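Local atomic coordinates of apical membrane antigen 1 (Neospora caninum, PDB entry 4APL), a protein that probably takes part in host cell invasion, as a parasite surface antigen that helps build the moving junction with the cell being entered. Residues L23-V28 / C227-L232; P17-F22 / D371-C376; P10-Q15 / G238-G243. All blocks are in the same frame, centred on the assembly; numbering follows the deposited sequence.

Contact 1 of 3, residues L23-V28 / C227-L232; sequences LERYNV and CPNQAL
R25 and Y26, in the middle of a type I turn from E24 to N27 that follows the helix begun at P17, run beside C227 and P228: the CA atoms of R25 and C227 are 5.5 Å apart, as are those of Y26 and P228. P228 is the centre of an inverse gamma turn; two bends meet here, and no hydrogen bond passes between the segments. The P228 ring lies against the carbonyl oxygen of R25, while its CB lies 3.6 Å from CD1 of Y26, the two side chains running past each other in opposite directions. Farther out, the Y26 phenol reaches L232, crossing it at about a right angle, with OH 3.2 Å from CG of L232. The R25 chain starts with CG between N and C (chi1 62°) and bends again at chi3, which brings one guanidinium face over C227 C and P228 CA. R25 NH2 gives a hydrogen bond of 2.8 Å to the oxygen of water 1, which also accepts one from N229 ND2; NE bonds weakly to T225 O. Apolar closure by Y26, P228 and L232 is combined with polar bridging, in which one water links a probably charged guanidinium to the N229 amide.

Contact 2 of 3, residues P17-F22 / D371-C376; sequences PELKAF and DEALQC
Helix 17-22 meets the short 3-10 segment 372-374 most closely at L19 and A373, whose CA atoms lie 5.9 Å apart, and the two backbones exchange no hydrogen bond. F22 is the side chain on which the contact turns. With CG anti to its backbone N (chi1 -173°), the ring leaves the helix toward the 3-10 turn and meets three residues. Near the ring's root, F22 CD1 lies 3.6 Å from A373 CB, which comes in obliquely. Along one side, the edge of the ring faces D371: F22 CE1 is 3.3 Å from D371 CB, which lies close to the ring plane, while the carboxylate is turned 52° from that plane. On the other side F22 CE2 touches L374 CG at 3.7 Å, the side chains crossing at about a right angle. L19 adds a second apolar touch one helical turn earlier, its CD1 passing over the A373 carbonyl, 3.5 Å from O. At the exposed margin E18 reaches across with its chain extended, OE2 lying 3.6 Å from A373 CA. Water 2 lies 3.2 Å from E18 OE2 and can donate to it, with a weaker link to E372 O, though acceptors around it outnumber its protons; the exposed edge may be bridged through solvent, while the centre is apolar. An aromatic from an N-terminal helix thus fits against a single 3-10 turn, separated by Q375 from C376 and its disulfide to C400. In this ectodomain piece, built from domains I, II and III, this joins the N-terminal helix to the start of what is probably the cystine-rich third domain.

Contact 3 of 3, residues P10-Q15 / G238-G243; sequences PQNPFQ and GHWTNG
W240 lies against N12, and its indole can be followed outward from CB. A chi1 of -173° turns the indole to the carbonyl-carbon side and points it from strand 235-241 toward the N-terminal segment. W240 CB comes within 4.1 Å of N12 CG, in an amide stacked almost flat on the indole, their planes 15° apart. W240 CG lies by the same atom, and CD2, at the fusion of the two rings, is 3.7 Å from N12 CG. CD1 nears N12 CB and CE3 runs beside the amide, whereas NE1 and CE2 lie near N12 N. Over the six-membered ring the backbone takes over: N12 CA sits 3.7 Å from the centroid of that ring and only 12° off its normal, a CH-pi contact with the middle of the face. Farther out, W240 CZ2 is 3.4 Å from N12 N and meets the carbonyl carbon of Q11. At the tip W240 CH2 touches P13 CD at 3.8 Å, the proline crossing the indole at about a right angle; CZ3 shares this proline. The edge near W240 CZ2 has P10 O in its plane, 4.0 Å away, although P10 is poorly ordered. The carbonyl carbon of G243 lies over the opposite face, displaced outward, so the indole is sandwiched between the N-terminal segment and its own strand's turn. N242 and G243 both have positive phi, consistent with a type I' turn joining strands 235-241 and 244-247 in a beta hairpin; a tryptophan from that hairpin is overlaid by the N-terminal segment ahead of helix 17-24.

From the N terminus, the chain first supplies 10-15 to contact 3, then 17-22 to contact 2 and 23-28 to contact 1. The partners return in another order. Segment 227-232 comes first, so the loop of contact 1 lies within those of the other two; 238-243 then closes contact 3, and 371-376 closes contact 2, so these two cross. All three meet around helix 17-24: F14 packs on L23 and L19, and L232 on L374. The N-terminal arm and helix are thereby tied to the sheet containing strand 235-241, to the approach to that strand, and to the segment leading into the C-terminal cystine-rich region.

Contact 1 of 3, residues L23-V28 / C227-L232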
ATOM      1  N   LEU A  23     -12.895   1.588 -10.979  1.00 27.86           N
ATOM      2  CA  LEU A  23     -12.872   2.364  -9.756  1.00 26.55           C
ATOM      3  C   LEU A  23     -12.744   1.489  -8.497  1.00 27.04           C
ATOM      4  O   LEU A  23     -11.974   1.807  -7.592  1.00 26.18           O
ATOM      5  CB  LEU A  23     -14.103   3.270  -9.700  1.00 26.29           C
ATOM      6  CG  LEU A  23     -13.951   4.703 -10.251  1.00 27.77           C
ATOM      7  CD1 LEU A  23     -12.801   4.881 -11.234  1.00 25.81           C
ATOM      8  CD2 LEU A  23     -15.245   5.206 -10.868  1.00 27.86           C
ATOM      9  N   GLU A  24     -13.449   0.360  -8.479  1.00 28.15           N
ATOM     10  CA  GLU A  24     -13.462  -0.553  -7.333  1.00 28.39           C
ATOM     11  C   GLU A  24     -12.074  -1.017  -6.911  1.00 28.45           C
ATOM     12  O   GLU A  24     -11.798  -1.164  -5.723  1.00 29.42           O
ATOM     13  CB  GLU A  24     -14.332  -1.772  -7.639  1.00 30.96           C
ATOM     14  CG  GLU A  24     -15.471  -1.977  -6.651  1.00 33.63           C
ATOM     15  CD  GLU A  24     -16.801  -2.259  -7.332  1.00 35.05           C
ATOM     16  OE1 GLU A  24     -16.804  -3.004  -8.339  1.00 36.71           O
ATOM     17  OE2 GLU A  24     -17.842  -1.740  -6.860  1.00 34.83           O
ATOM     18  N   ARG A  25     -11.198  -1.249  -7.882  1.00 28.39           N
ATOM     19  CA  ARG A  25      -9.816  -1.621  -7.592  1.00 28.07           C
ATOM     20  C   ARG A  25      -8.984  -0.582  -6.817  1.00 26.28           C
ATOM     21  O   ARG A  25      -7.888  -0.890  -6.351  1.00 24.79           O
ATOM     22  CB  ARG A  25      -9.096  -2.087  -8.858  1.00 30.93           C
ATOM     23  CG  ARG A  25      -8.983  -1.045  -9.952  1.00 35.12           C
ATOM     24  CD  ARG A  25      -8.721  -1.702 -11.303  1.00 38.51           C
ATOM     25  NE  ARG A  25      -7.349  -2.183 -11.407  1.00 41.00           N
ATOM     26  CZ  ARG A  25      -6.286  -1.393 -11.561  1.00 44.05           C
ATOM     27  NH1 ARG A  25      -6.433  -0.071 -11.643  1.00 40.69           N
ATOM     28  NH2 ARG A  25      -5.070  -1.929 -11.621  1.00 44.38           N
ATOM     29  N   TYR A  26      -9.514   0.629  -6.648  1.00 26.37           N
ATOM     30  CA  TYR A  26      -8.907   1.621  -5.745  1.00 25.38           C
ATOM     31  C   TYR A  26      -9.375   1.454  -4.295  1.00 26.79           C
ATOM     32  O   TYR A  26      -8.811   2.055  -3.378  1.00 27.74           O
ATOM     33  CB  TYR A  26      -9.134   3.055  -6.255  1.00 23.47           C
ATOM     34  CG  TYR A  26      -8.468   3.293  -7.593  1.00 23.69           C
ATOM     35  CD1 TYR A  26      -7.085   3.428  -7.684  1.00 22.60           C
ATOM     36  CD2 TYR A  26      -9.207   3.282  -8.779  1.00 22.89           C
ATOM     37  CE1 TYR A  26      -6.460   3.578  -8.908  1.00 22.00           C
ATOM     38  CE2 TYR A  26      -8.586   3.428 -10.009  1.00 22.13           C
ATOM     39  CZ  TYR A  26      -7.211   3.573 -10.064  1.00 22.22           C
ATOM     40  OH  TYR A  26      -6.570   3.715 -11.274  1.00 22.40           O
ATOM     41  N   ASN A  27     -10.362   0.586  -4.090  1.00 24.80           N
ATOM     42  CA  ASN A  27     -11.002   0.434  -2.796  1.00 24.89           C
ATOM     43  C   ASN A  27     -10.274  -0.577  -1.891  1.00 25.13           C
ATOM     44  O   ASN A  27     -10.379  -1.794  -2.085  1.00 27.60           O
ATOM     45  CB  ASN A  27     -12.464   0.035  -3.014  1.00 25.57           C
ATOM     46  CG  ASN A  27     -13.334   0.272  -1.797  1.00 24.53           C
ATOM     47  OD1 ASN A  27     -12.879   0.173  -0.661  1.00 23.30           O
ATOM     48  ND2 ASN A  27     -14.612   0.551  -2.036  1.00 24.78           N
ATOM     49  N   VAL A  28      -9.540  -0.063  -0.905  1.00 24.33           N
ATOM     50  CA  VAL A  28      -8.691  -0.887  -0.030  1.00 24.72           C
ATOM     51  C   VAL A  28      -9.519  -1.876   0.777  1.00 24.71           C
ATOM     52  O   VAL A  28      -9.144  -3.031   0.959  1.00 25.08           O
ATOM     53  CB  VAL A  28      -7.883  -0.020   0.956  1.00 24.50           C
ATOM     54  CG1 VAL A  28      -6.829  -0.858   1.662  1.00 23.99           C
ATOM     55  CG2 VAL A  28      -7.228   1.135   0.225  1.00 24.88           C
ATOM     56  N   CYS A 227      -5.559  -4.873  -7.787  1.00 28.10           N
ATOM     57  CA  CYS A 227      -4.856  -3.936  -6.935  1.00 27.21           C
ATOM     58  C   CYS A 227      -4.468  -2.664  -7.688  1.00 27.22           C
ATOM     59  O   CYS A 227      -4.252  -2.698  -8.893  1.00 31.52           O
ATOM     60  CB  CYS A 227      -3.653  -4.623  -6.305  1.00 28.48           C
ATOM     61  SG  CYS A 227      -4.161  -6.013  -5.251  1.00 35.44           S
ATOM     62  N   PRO A 228      -4.458  -1.515  -6.999  1.00 25.48           N
ATOM     63  CA  PRO A 228      -4.151  -0.248  -7.661  1.00 23.58           C
ATOM     64  C   PRO A 228      -2.654   0.075  -7.681  1.00 23.45           C
ATOM     65  O   PRO A 228      -2.204   1.032  -7.040  1.00 22.00           O
ATOM     66  CB  PRO A 228      -4.901   0.766  -6.809  1.00 23.22           C
ATOM     67  CG  PRO A 228      -4.896   0.164  -5.446  1.00 24.51           C
ATOM     68  CD  PRO A 228      -5.016  -1.315  -5.651  1.00 24.80           C
ATOM     69  N   ASN A 229      -1.909  -0.675  -8.482  1.00 24.07           N
ATOM     70  CA  ASN A 229      -0.451  -0.655  -8.427  1.00 25.29           C
ATOM     71  C   ASN A 229       0.206   0.567  -9.065  1.00 24.72           C
ATOM     72  O   ASN A 229       1.255   0.999  -8.607  1.00 24.33           O
ATOM     73  CB  ASN A 229       0.127  -1.949  -9.010  1.00 25.63           C
ATOM     74  CG  ASN A 229      -0.916  -3.043  -9.134  1.00 25.72           C
ATOM     75  OD1 ASN A 229      -0.792  -4.125  -8.544  1.00 25.21           O
ATOM     76  ND2 ASN A 229      -1.969  -2.754  -9.888  1.00 24.62           N
ATOM     77  N   GLN A 230      -0.396   1.120 -10.115  1.00 26.26           N
ATOM     78  CA  GLN A 230       0.087   2.393 -10.667  1.00 28.64           C
ATOM     79  C   GLN A 230      -0.730   3.573 -10.149  1.00 29.30           C
ATOM     80  O   GLN A 230      -1.791   3.397  -9.549  1.00 32.70           O
ATOM     81  CB  GLN A 230       0.048   2.407 -12.198  1.00 30.21           C
ATOM     82  CG  GLN A 230       0.553   1.156 -12.893  1.00 32.30           C
ATOM     83  CD  GLN A 230      -0.317   0.770 -14.083  1.00 32.79           C
ATOM     84  OE1 GLN A 230      -0.341  -0.393 -14.491  1.00 33.26           O
ATOM     85  NE2 GLN A 230      -1.049   1.744 -14.634  1.00 29.89           N
ATOM     86  N   ALA A 231      -0.246   4.780 -10.417  1.00 28.00           N
ATOM     87  CA  ALA A 231      -0.976   5.993 -10.102  1.00 26.58           C
ATOM     88  C   ALA A 231      -1.767   6.443 -11.327  1.00 27.35           C
ATOM     89  O   ALA A 231      -1.359   6.188 -12.461  1.00 28.48           O
ATOM     90  CB  ALA A 231      -0.004   7.071  -9.669  1.00 25.73           C
ATOM     91  N   LEU A 232      -2.908   7.087 -11.101  1.00 27.33           N
ATOM     92  CA  LEU A 232      -3.725   7.599 -12.201  1.00 27.60           C
ATOM     93  C   LEU A 232      -3.279   9.001 -12.623  1.00 30.12           C
ATOM     94  O   LEU A 232      -3.553   9.988 -11.924  1.00 30.06           O
ATOM     95  CB  LEU A 232      -5.209   7.622 -11.817  1.00 26.11           C
ATOM     96  CG  LEU A 232      -6.172   6.644 -12.502  1.00 25.40           C
ATOM     97  CD1 LEU A 232      -7.601   7.158 -12.411  1.00 25.07           C
ATOM     98  CD2 LEU A 232      -5.801   6.393 -13.954  1.00 25.21           C
TER
HETATM   99  O   HOH W   1      -2.601  -0.691 -11.937  1.00 11.36           O

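Contact 2 of 3, residues P17-F22 / D371-C376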
ATOM      1  N   PRO A  17     -20.649  -1.143 -15.717  1.00 44.85           N
ATOM      2  CA  PRO A  17     -19.985  -2.356 -15.223  1.00 41.43           C
ATOM      3  C   PRO A  17     -18.477  -2.304 -15.369  1.00 39.02           C
ATOM      4  O   PRO A  17     -17.758  -2.629 -14.429  1.00 39.11           O
ATOM      5  CB  PRO A  17     -20.555  -3.451 -16.126  1.00 40.42           C
ATOM      6  CG  PRO A  17     -21.928  -2.972 -16.444  1.00 39.93           C
ATOM      7  CD  PRO A  17     -21.810  -1.475 -16.570  1.00 44.80           C
ATOM      8  N   GLU A  18     -18.007  -1.885 -16.539  1.00 40.17           N
ATOM      9  CA  GLU A  18     -16.578  -1.878 -16.835  1.00 41.81           C
ATOM     10  C   GLU A  18     -15.858  -0.804 -16.027  1.00 40.11           C
ATOM     11  O   GLU A  18     -14.709  -0.982 -15.623  1.00 40.80           O
ATOM     12  CB  GLU A  18     -16.350  -1.661 -18.329  1.00 44.25           C
ATOM     13  CG  GLU A  18     -14.976  -2.078 -18.822  1.00 48.84           C
ATOM     14  CD  GLU A  18     -14.793  -1.808 -20.304  1.00 55.76           C
ATOM     15  OE1 GLU A  18     -15.745  -2.057 -21.083  1.00 55.62           O
ATOM     16  OE2 GLU A  18     -13.697  -1.344 -20.694  1.00 57.48           O
ATOM     17  N   LEU A  19     -16.552   0.304 -15.790  1.00 36.71           N
ATOM     18  CA  LEU A  19     -15.998   1.434 -15.065  1.00 34.18           C
ATOM     19  C   LEU A  19     -16.055   1.217 -13.548  1.00 36.10           C
ATOM     20  O   LEU A  19     -15.105   1.559 -12.840  1.00 36.62           O
ATOM     21  CB  LEU A  19     -16.730   2.716 -15.461  1.00 31.75           C
ATOM     22  CG  LEU A  19     -15.929   3.874 -16.069  1.00 31.20           C
ATOM     23  CD1 LEU A  19     -14.456   3.550 -16.253  1.00 29.95           C
ATOM     24  CD2 LEU A  19     -16.553   4.345 -17.372  1.00 29.06           C
ATOM     25  N   LYS A  20     -17.145   0.622 -13.058  1.00 35.86           N
ATOM     26  CA  LYS A  20     -17.267   0.257 -11.638  1.00 36.73           C
ATOM     27  C   LYS A  20     -16.179  -0.710 -11.160  1.00 35.60           C
ATOM     28  O   LYS A  20     -15.635  -0.548 -10.072  1.00 35.92           O
ATOM     29  CB  LYS A  20     -18.651  -0.320 -11.324  1.00 40.21           C
ATOM     30  CG  LYS A  20     -19.022  -0.296  -9.843  1.00 44.72           C
ATOM     31  CD  LYS A  20     -20.368  -0.965  -9.566  1.00 49.31           C
ATOM     32  CE  LYS A  20     -21.284  -0.933 -10.789  1.00 52.81           C
ATOM     33  NZ  LYS A  20     -22.717  -1.218 -10.478  1.00 57.57           N
ATOM     34  N   ALA A  21     -15.863  -1.717 -11.965  1.00 34.10           N
ATOM     35  CA  ALA A  21     -14.745  -2.598 -11.643  1.00 33.69           C
ATOM     36  C   ALA A  21     -13.439  -1.807 -11.599  1.00 33.37           C
ATOM     37  O   ALA A  21     -12.581  -2.050 -10.758  1.00 35.64           O
ATOM     38  CB  ALA A  21     -14.648  -3.733 -12.651  1.00 31.54           C
ATOM     39  N   PHE A  22     -13.296  -0.853 -12.511  1.00 32.34           N
ATOM     40  CA  PHE A  22     -12.089  -0.048 -12.578  1.00 29.91           C
ATOM     41  C   PHE A  22     -11.920   0.740 -11.284  1.00 29.28           C
ATOM     42  O   PHE A  22     -10.946   0.561 -10.566  1.00 28.67           O
ATOM     43  CB  PHE A  22     -12.149   0.902 -13.775  1.00 28.74           C
ATOM     44  CG  PHE A  22     -10.878   1.652 -14.012  1.00 28.14           C
ATOM     45  CD1 PHE A  22      -9.765   1.009 -14.529  1.00 27.57           C
ATOM     46  CD2 PHE A  22     -10.790   3.007 -13.709  1.00 27.81           C
ATOM     47  CE1 PHE A  22      -8.584   1.703 -14.742  1.00 28.64           C
ATOM     48  CE2 PHE A  22      -9.616   3.707 -13.928  1.00 27.52           C
ATOM     49  CZ  PHE A  22      -8.509   3.054 -14.441  1.00 27.61           C
ATOM     50  N   ASP A 371      -5.703   2.170 -17.667  1.00 51.31           N
ATOM     51  CA  ASP A 371      -6.259   0.942 -18.236  1.00 54.95           C
ATOM     52  C   ASP A 371      -7.243   1.201 -19.390  1.00 53.89           C
ATOM     53  O   ASP A 371      -7.685   2.329 -19.608  1.00 53.21           O
ATOM     54  CB  ASP A 371      -6.943   0.104 -17.145  1.00 56.69           C
ATOM     55  CG  ASP A 371      -5.971  -0.801 -16.392  1.00 62.11           C
ATOM     56  OD1 ASP A 371      -4.810  -0.396 -16.173  1.00 62.87           O
ATOM     57  OD2 ASP A 371      -6.378  -1.918 -16.001  1.00 62.31           O
ATOM     58  N   GLU A 372      -7.590   0.129 -20.101  1.00 53.75           N
ATOM     59  CA  GLU A 372      -8.573   0.143 -21.191  1.00 49.74           C
ATOM     60  C   GLU A 372      -9.952   0.681 -20.776  1.00 45.02           C
ATOM     61  O   GLU A 372     -10.736   1.124 -21.618  1.00 43.24           O
ATOM     62  CB  GLU A 372      -8.710  -1.278 -21.775  1.00 54.59           C
ATOM     63  CG  GLU A 372      -9.555  -1.404 -23.043  1.00 62.68           C
ATOM     64  CD  GLU A 372      -8.829  -0.969 -24.317  1.00 71.08           C
ATOM     65  OE1 GLU A 372      -7.576  -0.928 -24.330  1.00 72.45           O
ATOM     66  OE2 GLU A 372      -9.517  -0.670 -25.321  1.00 72.38           O
ATOM     67  N   ALA A 373     -10.250   0.639 -19.483  1.00 38.83           N
ATOM     68  CA  ALA A 373     -11.564   1.036 -18.996  1.00 37.07           C
ATOM     69  C   ALA A 373     -11.845   2.520 -19.241  1.00 36.61           C
ATOM     70  O   ALA A 373     -12.992   2.931 -19.414  1.00 35.82           O
ATOM     71  CB  ALA A 373     -11.696   0.705 -17.515  1.00 35.30           C
ATOM     72  N   LEU A 374     -10.790   3.326 -19.245  1.00 37.61           N
ATOM     73  CA  LEU A 374     -10.949   4.769 -19.301  1.00 37.27           C
ATOM     74  C   LEU A 374     -11.092   5.295 -20.732  1.00 40.67           C
ATOM     75  O   LEU A 374     -11.082   6.508 -20.956  1.00 41.93           O
ATOM     76  CB  LEU A 374      -9.787   5.458 -18.592  1.00 33.82           C
ATOM     77  CG  LEU A 374      -9.894   5.640 -17.078  1.00 33.38           C
ATOM     78  CD1 LEU A 374      -8.621   6.271 -16.536  1.00 31.77           C
ATOM     79  CD2 LEU A 374     -11.101   6.486 -16.712  1.00 32.61           C
ATOM     80  N   GLN A 375     -11.270   4.386 -21.688  1.00 42.15           N
ATOM     81  CA  GLN A 375     -11.172   4.732 -23.103  1.00 41.35           C
ATOM     82  C   GLN A 375     -12.515   4.841 -23.804  1.00 39.85           C
ATOM     83  O   GLN A 375     -13.489   4.204 -23.412  1.00 40.36           O
ATOM     84  CB  GLN A 375     -10.276   3.748 -23.840  1.00 43.16           C
ATOM     85  CG  GLN A 375      -8.803   4.006 -23.617  1.00 49.54           C
ATOM     86  CD  GLN A 375      -7.930   3.052 -24.402  1.00 56.45           C
ATOM     87  OE1 GLN A 375      -8.422   2.093 -25.009  1.00 62.54           O
ATOM     88  NE2 GLN A 375      -6.625   3.308 -24.399  1.00 55.57           N
ATOM     89  N   CYS A 376     -12.548   5.647 -24.857  1.00 37.65           N
ATOM     90  CA  CYS A 376     -13.788   5.987 -25.523  1.00 37.45           C
ATOM     91  C   CYS A 376     -13.499   6.454 -26.944  1.00 36.81           C
ATOM     92  O   CYS A 376     -12.367   6.804 -27.278  1.00 36.13           O
ATOM     93  CB  CYS A 376     -14.521   7.085 -24.741  1.00 38.94           C
ATOM     94  SG  CYS A 376     -13.553   8.597 -24.467  1.00 45.41           S
TER
HETATM   95  O   HOH W   2     -12.569  -0.748 -23.631  1.00 52.40           O

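Contact 3 of 3, residues P10-Q15 / G238-G243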
ATOM      1  N   PRO A  10     -29.265  11.648 -15.275  1.00 69.86           N
ATOM      2  CA  PRO A  10     -29.086  11.746 -13.830  1.00 67.80           C
ATOM      3  C   PRO A  10     -27.923  10.913 -13.261  1.00 63.57           C
ATOM      4  O   PRO A  10     -27.671  10.965 -12.057  1.00 62.93           O
ATOM      5  CB  PRO A  10     -30.431  11.227 -13.270  1.00 69.65           C
ATOM      6  CG  PRO A  10     -31.287  10.886 -14.457  1.00 67.31           C
ATOM      7  CD  PRO A  10     -30.347  10.710 -15.612  1.00 69.23           C
ATOM      8  N   GLN A  11     -27.207  10.174 -14.106  1.00 58.92           N
ATOM      9  CA  GLN A  11     -26.421   9.048 -13.605  1.00 50.11           C
ATOM     10  C   GLN A  11     -24.910   9.069 -13.823  1.00 45.62           C
ATOM     11  O   GLN A  11     -24.419   9.461 -14.877  1.00 43.68           O
ATOM     12  CB  GLN A  11     -27.003   7.725 -14.084  1.00 51.20           C
ATOM     13  CG  GLN A  11     -26.992   6.656 -13.008  1.00 52.15           C
ATOM     14  CD  GLN A  11     -27.774   5.424 -13.413  1.00 51.80           C
ATOM     15  OE1 GLN A  11     -27.194   4.367 -13.667  1.00 50.09           O
ATOM     16  NE2 GLN A  11     -29.099   5.556 -13.485  1.00 48.36           N
ATOM     17  N   ASN A  12     -24.207   8.602 -12.794  1.00 42.66           N
ATOM     18  CA  ASN A  12     -22.762   8.401 -12.759  1.00 38.72           C
ATOM     19  C   ASN A  12     -22.186   7.678 -13.976  1.00 38.45           C
ATOM     20  O   ASN A  12     -22.282   6.454 -14.089  1.00 37.56           O
ATOM     21  CB  ASN A  12     -22.432   7.595 -11.504  1.00 39.95           C
ATOM     22  CG  ASN A  12     -20.981   7.705 -11.095  1.00 42.07           C
ATOM     23  OD1 ASN A  12     -20.641   7.451  -9.940  1.00 42.97           O
ATOM     24  ND2 ASN A  12     -20.115   8.076 -12.036  1.00 40.26           N
ATOM     25  N   PRO A  13     -21.526   8.423 -14.867  1.00 37.26           N
ATOM     26  CA  PRO A  13     -21.001   7.764 -16.055  1.00 34.74           C
ATOM     27  C   PRO A  13     -20.008   6.666 -15.704  1.00 32.63           C
ATOM     28  O   PRO A  13     -19.670   5.851 -16.559  1.00 30.46           O
ATOM     29  CB  PRO A  13     -20.310   8.901 -16.822  1.00 34.79           C
ATOM     30  CG  PRO A  13     -20.144  10.010 -15.840  1.00 35.80           C
ATOM     31  CD  PRO A  13     -21.264   9.873 -14.860  1.00 36.54           C
ATOM     32  N   PHE A  14     -19.555   6.647 -14.453  1.00 34.02           N
ATOM     33  CA  PHE A  14     -18.564   5.665 -13.994  1.00 33.61           C
ATOM     34  C   PHE A  14     -19.233   4.493 -13.304  1.00 34.34           C
ATOM     35  O   PHE A  14     -18.555   3.618 -12.778  1.00 36.82           O
ATOM     36  CB  PHE A  14     -17.573   6.290 -13.010  1.00 31.99           C
ATOM     37  CG  PHE A  14     -16.631   7.279 -13.628  1.00 30.98           C
ATOM     38  CD1 PHE A  14     -15.446   6.860 -14.203  1.00 31.38           C
ATOM     39  CD2 PHE A  14     -16.908   8.634 -13.588  1.00 31.63           C
ATOM     40  CE1 PHE A  14     -14.569   7.767 -14.766  1.00 31.57           C
ATOM     41  CE2 PHE A  14     -16.039   9.551 -14.141  1.00 32.83           C
ATOM     42  CZ  PHE A  14     -14.864   9.117 -14.732  1.00 33.86           C
ATOM     43  N   GLN A  15     -20.561   4.495 -13.265  1.00 35.44           N
ATOM     44  CA  GLN A  15     -21.289   3.391 -12.656  1.00 36.59           C
ATOM     45  C   GLN A  15     -21.517   2.242 -13.644  1.00 37.92           C
ATOM     46  O   GLN A  15     -22.090   1.214 -13.292  1.00 42.25           O
ATOM     47  CB  GLN A  15     -22.604   3.879 -12.027  1.00 36.17           C
ATOM     48  CG  GLN A  15     -23.093   3.041 -10.848  1.00 34.95           C
ATOM     49  CD  GLN A  15     -22.078   2.949  -9.718  1.00 34.95           C
ATOM     50  OE1 GLN A  15     -21.325   3.881  -9.470  1.00 36.04           O
ATOM     51  NE2 GLN A  15     -22.068   1.825  -9.018  1.00 36.56           N
ATOM     52  N   GLY A 238     -12.768  10.982  -6.701  1.00 24.02           N
ATOM     53  CA  GLY A 238     -13.927  11.743  -6.240  1.00 25.98           C
ATOM     54  C   GLY A 238     -15.138  10.888  -5.932  1.00 26.89           C
ATOM     55  O   GLY A 238     -15.142   9.687  -6.187  1.00 29.41           O
ATOM     56  N   HIS A 239     -16.171  11.522  -5.392  1.00 26.71           N
ATOM     57  CA  HIS A 239     -17.374  10.832  -4.965  1.00 26.47           C
ATOM     58  C   HIS A 239     -18.568  11.419  -5.667  1.00 27.05           C
ATOM     59  O   HIS A 239     -18.570  12.599  -6.019  1.00 26.76           O
ATOM     60  CB  HIS A 239     -17.529  10.935  -3.447  1.00 27.63           C
ATOM     61  CG  HIS A 239     -18.818  10.344  -2.928  1.00 30.56           C
ATOM     62  ND1 HIS A 239     -19.737  11.076  -2.268  1.00 30.22           N
ATOM     63  CD2 HIS A 239     -19.353   9.059  -3.055  1.00 31.18           C
ATOM     64  CE1 HIS A 239     -20.794  10.299  -1.964  1.00 32.10           C
ATOM     65  NE2 HIS A 239     -20.558   9.065  -2.453  1.00 33.04           N
ATOM     66  N   TRP A 240     -19.592  10.595  -5.886  1.00 27.86           N
ATOM     67  CA  TRP A 240     -20.770  11.001  -6.650  1.00 29.05           C
ATOM     68  C   TRP A 240     -21.899  11.450  -5.746  1.00 31.41           C
ATOM     69  O   TRP A 240     -22.508  10.632  -5.058  1.00 35.03           O
ATOM     70  CB  TRP A 240     -21.209   9.859  -7.569  1.00 28.32           C
ATOM     71  CG  TRP A 240     -22.313  10.227  -8.538  1.00 29.97           C
ATOM     72  CD1 TRP A 240     -23.681   9.970  -8.414  1.00 29.42           C
ATOM     73  CD2 TRP A 240     -22.183  10.967  -9.806  1.00 30.21           C
ATOM     74  NE1 TRP A 240     -24.376  10.474  -9.483  1.00 28.35           N
ATOM     75  CE2 TRP A 240     -23.541  11.094 -10.349  1.00 29.83           C
ATOM     76  CE3 TRP A 240     -21.126  11.521 -10.509  1.00 29.20           C
ATOM     77  CZ2 TRP A 240     -23.794  11.735 -11.551  1.00 29.61           C
ATOM     78  CZ3 TRP A 240     -21.399  12.169 -11.718  1.00 29.51           C
ATOM     79  CH2 TRP A 240     -22.700  12.273 -12.224  1.00 28.20           C
ATOM     80  N   THR A 241     -22.158  12.759  -5.703  1.00 32.86           N
ATOM     81  CA  THR A 241     -23.309  13.310  -4.965  1.00 34.54           C
ATOM     82  C   THR A 241     -24.052  14.332  -5.810  1.00 36.65           C
ATOM     83  O   THR A 241     -23.446  15.083  -6.565  1.00 37.92           O
ATOM     84  CB  THR A 241     -22.903  14.049  -3.671  1.00 33.88           C
ATOM     85  OG1 THR A 241     -21.568  13.698  -3.300  1.00 34.79           O
ATOM     86  CG2 THR A 241     -23.869  13.718  -2.535  1.00 33.43           C
ATOM     87  N   ASN A 242     -25.367  14.396  -5.633  1.00 39.03           N
ATOM     88  CA  ASN A 242     -26.168  15.449  -6.241  1.00 38.95           C
ATOM     89  C   ASN A 242     -25.970  15.479  -7.745  1.00 37.08           C
ATOM     90  O   ASN A 242     -25.873  16.549  -8.347  1.00 39.22           O
ATOM     91  CB  ASN A 242     -25.807  16.821  -5.653  1.00 41.39           C
ATOM     92  CG  ASN A 242     -25.984  16.889  -4.145  1.00 41.65           C
ATOM     93  OD1 ASN A 242     -25.523  17.837  -3.514  1.00 43.43           O
ATOM     94  ND2 ASN A 242     -26.659  15.896  -3.562  1.00 40.05           N
ATOM     95  N   GLY A 243     -25.863  14.299  -8.340  1.00 34.72           N
ATOM     96  CA  GLY A 243     -25.799  14.180  -9.788  1.00 34.74           C
ATOM     97  C   GLY A 243     -24.538  14.719 -10.445  1.00 35.61           C
ATOM     98  O   GLY A 243     -24.532  14.942 -11.658  1.00 36.69           O
TER